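Local coordinates for protein gingipain R (Porphyromonas gingivalis, PDB 1CVR) that cleaves proteins and peptides on the carboxyl side of arginine residues, as a secreted bacterial cysteine proteinase with a caspase-like catalytic fold, at residues V350-Q355 against Y420-V425. Sequence-based numbering, arbitrary orientation.
Sequences VPTEMQ and YNKVTV
Thr352 pairs with Lys422 through a single parallel beta bridge in the C-terminal Ig-like domain of gingipain R, where the loop leading to strand 356-357 runs beside the loop between strands 412-418 and 425-431. Two backbone bonds make the bridge: Thr352 N donates to Asn421 O at 3.1 Å, and Val423 N donates to Thr352 O at 3.0 Å.

The Lys422 side chain is the one to follow. Its CB lies 3.8 Å from Met354 CG. From there CG rests against the CG-SD bond of Met354, and CD packs 3.6 Å from Met354 CG while also nearing Thr352 OG1. A bend at chi2 (-66°) turns the chain across 350-355; beyond it the chain is extended and NZ reaches Thr352 OG1 at 2.8 Å. That hydroxyl, set between its own backbone N and carbonyl carbon (chi1 53°), also bonds a water that donates to Asn421 O, so lysine, threonine and bridge carbonyl are tied together.

Past Lys422, Met354 bends at chi3 and lays CE 3.9 Å from Val425 CG2, with Val417 of strand 412-418 also touching this side chain. Val423 CG2 meets Pro351 CG on one side and Glu353 CG on the other. Lys422 O accepts from Arg347 NH1, and Thr424 OG1 hydrogen-bonds Glu132 O of helix 118-133. Where the direct backbone pairing stops, a second water carries it on, accepting from Met354 N and donating to Val423 O, each at 2.7 Å.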
loop_
_atom_site.group_PDB
_atom_site.type_symbol
_atom_site.label_atom_id
_atom_site.label_comp_id
_atom_site.label_asym_id
_atom_site.label_seq_id
_atom_site.Cartn_x
_atom_site.Cartn_y
_atom_site.Cartn_z
ATOM N N VAL A 350 -1.808 13.686 11.189
ATOM C CA VAL A 350 -1.752 14.914 10.401
ATOM C C VAL A 350 -0.252 15.193 10.328
ATOM O O VAL A 350 0.436 15.176 11.343
ATOM C CB VAL A 350 -2.477 16.069 11.112
ATOM C CG1 VAL A 350 -2.355 17.348 10.282
ATOM C CG2 VAL A 350 -3.938 15.710 11.313
ATOM N N PRO A 351 0.276 15.446 9.125
ATOM C CA PRO A 351 1.713 15.696 8.995
ATOM C C PRO A 351 2.237 17.031 9.516
ATOM O O PRO A 351 1.484 17.990 9.690
ATOM C CB PRO A 351 1.924 15.568 7.490
ATOM C CG PRO A 351 0.682 16.244 6.975
ATOM C CD PRO A 351 -0.368 15.497 7.800
ATOM N N THR A 352 3.541 17.073 9.761
ATOM C CA THR A 352 4.181 18.311 10.166
ATOM C C THR A 352 5.090 18.675 8.987
ATOM O O THR A 352 5.279 17.864 8.064
ATOM C CB THR A 352 5.000 18.135 11.435
ATOM O OG1 THR A 352 5.901 17.045 11.267
ATOM C CG2 THR A 352 4.073 17.870 12.629
ATOM N N GLU A 353 5.629 19.888 8.979
ATOM C CA GLU A 353 6.478 20.268 7.869
ATOM C C GLU A 353 7.941 20.036 8.192
ATOM O O GLU A 353 8.318 19.861 9.349
ATOM C CB GLU A 353 6.236 21.729 7.469
ATOM C CG GLU A 353 4.784 22.039 7.156
ATOM C CD GLU A 353 4.607 23.348 6.423
ATOM O OE1 GLU A 353 4.899 23.399 5.209
ATOM O OE2 GLU A 353 4.187 24.335 7.058
ATOM N N MET A 354 8.756 20.000 7.146
ATOM C CA MET A 354 10.190 19.799 7.285
ATOM C C MET A 354 10.921 21.066 6.867
ATOM O O MET A 354 10.454 21.810 6.005
ATOM C CB MET A 354 10.672 18.659 6.385
ATOM C CG MET A 354 10.215 17.288 6.783
ATOM S SD MET A 354 10.905 16.086 5.654
ATOM C CE MET A 354 10.080 16.501 4.136
ATOM N N GLN A 355 12.074 21.293 7.477
ATOM C CA GLN A 355 12.890 22.449 7.153
ATOM C C GLN A 355 13.982 21.902 6.238
ATOM O O GLN A 355 14.859 21.158 6.672
ATOM C CB GLN A 355 13.481 23.030 8.441
ATOM C CG GLN A 355 14.031 24.441 8.319
ATOM C CD GLN A 355 14.311 25.065 9.689
ATOM O OE1 GLN A 355 14.754 26.211 9.786
ATOM N NE2 GLN A 355 14.048 24.306 10.751
ATOM N N TYR A 420 8.351 10.354 6.782
ATOM C CA TYR A 420 7.208 9.763 7.473
ATOM C C TYR A 420 6.356 10.819 8.208
ATOM O O TYR A 420 6.858 11.537 9.083
ATOM C CB TYR A 420 7.702 8.714 8.462
ATOM C CG TYR A 420 6.607 8.092 9.304
ATOM C CD1 TYR A 420 5.582 7.340 8.715
ATOM C CD2 TYR A 420 6.588 8.267 10.691
ATOM C CE1 TYR A 420 4.555 6.776 9.494
ATOM C CE2 TYR A 420 5.564 7.707 11.481
ATOM C CZ TYR A 420 4.554 6.967 10.875
ATOM O OH TYR A 420 3.535 6.443 11.649
ATOM N N ASN A 421 5.066 10.885 7.854
ATOM C CA ASN A 421 4.127 11.842 8.440
ATOM C C ASN A 421 4.629 13.280 8.253
ATOM O O ASN A 421 4.450 14.132 9.124
ATOM C CB ASN A 421 3.907 11.550 9.936
ATOM C CG ASN A 421 2.840 10.488 10.188
ATOM O OD1 ASN A 421 2.741 9.950 11.289
ATOM N ND2 ASN A 421 2.018 10.210 9.176
ATOM N N LYS A 422 5.246 13.532 7.105
ATOM C CA LYS A 422 5.760 14.854 6.773
ATOM C C LYS A 422 5.136 15.353 5.488
ATOM O O LYS A 422 4.652 14.565 4.663
ATOM C CB LYS A 422 7.279 14.808 6.592
ATOM C CG LYS A 422 8.049 14.453 7.849
ATOM C CD LYS A 422 7.889 15.560 8.872
ATOM C CE LYS A 422 8.698 15.299 10.125
ATOM N NZ LYS A 422 8.639 16.502 11.038
ATOM N N VAL A 423 5.141 16.672 5.315
ATOM C CA VAL A 423 4.617 17.250 4.098
ATOM C C VAL A 423 5.755 17.177 3.091
ATOM O O VAL A 423 6.878 17.608 3.371
ATOM C CB VAL A 423 4.187 18.716 4.287
ATOM C CG1 VAL A 423 3.749 19.314 2.923
ATOM C CG2 VAL A 423 3.037 18.784 5.283
ATOM N N THR A 424 5.472 16.606 1.926
ATOM C CA THR A 424 6.486 16.473 0.895
ATOM C C THR A 424 6.965 17.819 0.374
ATOM O O THR A 424 6.160 18.699 0.070
ATOM C CB THR A 424 5.966 15.646 -0.287
ATOM O OG1 THR A 424 5.699 14.317 0.171
ATOM C CG2 THR A 424 7.018 15.605 -1.424
ATOM N N VAL A 425 8.287 17.954 0.279
ATOM C CA VAL A 425 8.923 19.166 -0.205
ATOM C C VAL A 425 9.459 18.939 -1.613
ATOM O O VAL A 425 10.099 17.919 -1.891
ATOM C CB VAL A 425 10.093 19.580 0.707
ATOM C CG1 VAL A 425 10.783 20.822 0.135
ATOM C CG2 VAL A 425 9.583 19.862 2.122
HETATM O O HOH W 1 5.271 14.522 12.151
HETATM O O HOH W 2 7.582 19.835 4.766
#